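PDB 3W5N: alpha-L-rhamnosidase from Streptomyces avermitilis, which hydrolyses terminal non-reducing alpha-L-rhamnose residues from alpha-L-rhamnosides, including citrus flavonoids such as naringin and the arabinogalactan-protein gum arabic. Local coordinates for residues A[16-21]-A[107-112]. Residues are numbered along the deposited sequence; the frame is centred on the assembly and turned at random.
Sequences RPLGLD and WWETGL. With NA (sodium ion), chain M.
R16 lays its aliphatic part over one face of the W107 indole: R16 CB sits 3.7 Å from the six-membered ring centroid in a CH-pi contact, and R16 CD comes within 3.4 Å of W107 NE1. The side chains cross at about a right angle, guanidinium and ring planes 55° apart. With chi1 at 57°, W107 CG lies between its own N and C, which swings the indole across to R16. A leucine in place of W107 would probably cost R16 its flat apolar support, leaving its methylenes freer to turn. W108 projects from the other side of the strand, where its CB meets P17 CG at 3.6 Å and L20 CD2 approaches the ring obliquely at W108 CD1. The loop between strands 10-11 and 26-32 runs along 106-109, an edge strand of a four-stranded antiparallel sheet in the N-terminal immunoglobulin-like domain. P17 O accepts from E109 N (3.0 Å), while E109 O takes a nearly straight bond from L20 N (168°) and a weak one from G19 N. A CB on G19 would press against L18 O, so glycine suits this backbone. Alongside E109, L18 CD1 lies 3.6 Å from E109 CD; the carboxylate salt-bridges R85 and R320. L18 O and five waters ligate a sodium ion. G111, lacking a side chain, lets D21 OD1 approach G111 N for a weak bond (2.9 Å), while D21 OD2 is hydrogen-bonded to Y356 OH.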
# COMPACT_ATOMS: atom_id res chain seq x y z
N ARG A 16 -3.69 8.44 22.48
CA ARG A 16 -4.71 9.46 22.17
C ARG A 16 -5.41 9.29 20.81
O ARG A 16 -5.42 10.21 20.00
CB ARG A 16 -4.14 10.88 22.29
CG ARG A 16 -3.58 11.26 23.67
CD ARG A 16 -2.87 12.62 23.64
NE ARG A 16 -1.65 12.55 22.84
CZ ARG A 16 -0.46 12.15 23.30
NH1 ARG A 16 -0.30 11.81 24.58
NH2 ARG A 16 0.57 12.11 22.48
N PRO A 17 -6.02 8.12 20.56
CA PRO A 17 -6.73 8.00 19.28
C PRO A 17 -7.90 8.97 19.21
O PRO A 17 -8.59 9.18 20.20
CB PRO A 17 -7.24 6.56 19.28
CG PRO A 17 -7.17 6.09 20.70
CD PRO A 17 -6.11 6.91 21.39
N LEU A 18 -8.09 9.57 18.04
CA LEU A 18 -9.15 10.54 17.79
C LEU A 18 -10.08 9.96 16.73
O LEU A 18 -9.66 9.66 15.61
CB LEU A 18 -8.53 11.85 17.29
CG LEU A 18 -9.44 13.04 16.96
CD1 LEU A 18 -10.15 13.55 18.20
CD2 LEU A 18 -8.64 14.19 16.36
N GLY A 19 -11.36 9.82 17.07
CA GLY A 19 -12.32 9.23 16.14
C GLY A 19 -12.25 7.71 16.16
O GLY A 19 -12.24 7.07 15.11
N LEU A 20 -12.17 7.12 17.35
CA LEU A 20 -12.13 5.68 17.53
C LEU A 20 -13.53 5.17 17.85
O LEU A 20 -14.11 5.57 18.87
CB LEU A 20 -11.13 5.30 18.64
CG LEU A 20 -11.06 3.84 19.10
CD1 LEU A 20 -10.54 2.93 17.99
CD2 LEU A 20 -10.16 3.73 20.33
N ASP A 21 -14.06 4.29 17.00
CA ASP A 21 -15.45 3.85 17.15
C ASP A 21 -15.64 2.50 17.86
O ASP A 21 -16.78 2.05 18.01
CB ASP A 21 -16.17 3.87 15.80
CG ASP A 21 -16.57 5.28 15.35
OD1 ASP A 21 -16.55 6.20 16.19
OD2 ASP A 21 -16.90 5.46 14.17
N TRP A 107 -6.29 10.05 27.08
CA TRP A 107 -7.65 10.07 26.57
C TRP A 107 -7.78 9.31 25.25
O TRP A 107 -6.78 9.08 24.56
CB TRP A 107 -8.16 11.53 26.42
CG TRP A 107 -7.31 12.43 25.52
CD1 TRP A 107 -6.31 13.30 25.92
CD2 TRP A 107 -7.39 12.55 24.09
NE1 TRP A 107 -5.76 13.93 24.82
CE2 TRP A 107 -6.41 13.50 23.69
CE3 TRP A 107 -8.20 11.95 23.10
CZ2 TRP A 107 -6.22 13.86 22.35
CZ3 TRP A 107 -8.00 12.29 21.77
CH2 TRP A 107 -7.01 13.24 21.40
N TRP A 108 -9.01 8.91 24.93
CA TRP A 108 -9.38 8.58 23.54
C TRP A 108 -10.69 9.29 23.23
O TRP A 108 -11.43 9.70 24.14
CB TRP A 108 -9.47 7.07 23.28
CG TRP A 108 -10.75 6.39 23.77
CD1 TRP A 108 -11.91 6.18 23.06
CD2 TRP A 108 -10.98 5.87 25.08
NE1 TRP A 108 -12.84 5.53 23.86
CE2 TRP A 108 -12.29 5.33 25.10
CE3 TRP A 108 -10.19 5.78 26.23
CZ2 TRP A 108 -12.82 4.71 26.24
CZ3 TRP A 108 -10.73 5.16 27.38
CH2 TRP A 108 -12.03 4.64 27.37
N GLU A 109 -10.97 9.49 21.94
CA GLU A 109 -12.21 10.16 21.57
C GLU A 109 -12.97 9.35 20.54
O GLU A 109 -12.42 8.96 19.50
CB GLU A 109 -11.92 11.59 21.06
CG GLU A 109 -13.19 12.39 20.77
CD GLU A 109 -12.93 13.85 20.43
OE1 GLU A 109 -12.09 14.51 21.09
OE2 GLU A 109 -13.59 14.37 19.50
N THR A 110 -14.24 9.12 20.82
CA THR A 110 -15.07 8.38 19.87
C THR A 110 -15.42 9.27 18.70
O THR A 110 -15.48 10.50 18.83
CB THR A 110 -16.36 7.84 20.54
OG1 THR A 110 -17.11 8.93 21.10
CG2 THR A 110 -16.02 6.86 21.65
N GLY A 111 -15.68 8.63 17.56
CA GLY A 111 -16.15 9.33 16.40
C GLY A 111 -17.67 9.28 16.32
O GLY A 111 -18.37 9.31 17.34
N LEU A 112 -18.18 9.18 15.10
CA LEU A 112 -19.62 9.25 14.86
C LEU A 112 -20.34 7.95 15.17
O LEU A 112 -21.55 7.94 15.43
CB LEU A 112 -19.90 9.70 13.43
CG LEU A 112 -19.50 11.14 13.11
CD1 LEU A 112 -19.75 11.44 11.64
CD2 LEU A 112 -20.23 12.15 13.97
NA NA M . -8.22 8.55 14.01
O HOH W 1 -7.21 7.58 15.85
O HOH W 2 -9.63 6.62 13.50
O HOH W 3 -9.53 9.59 12.23
O HOH W 4 -6.69 7.64 12.51
O HOH W 5 -6.64 10.32 14.18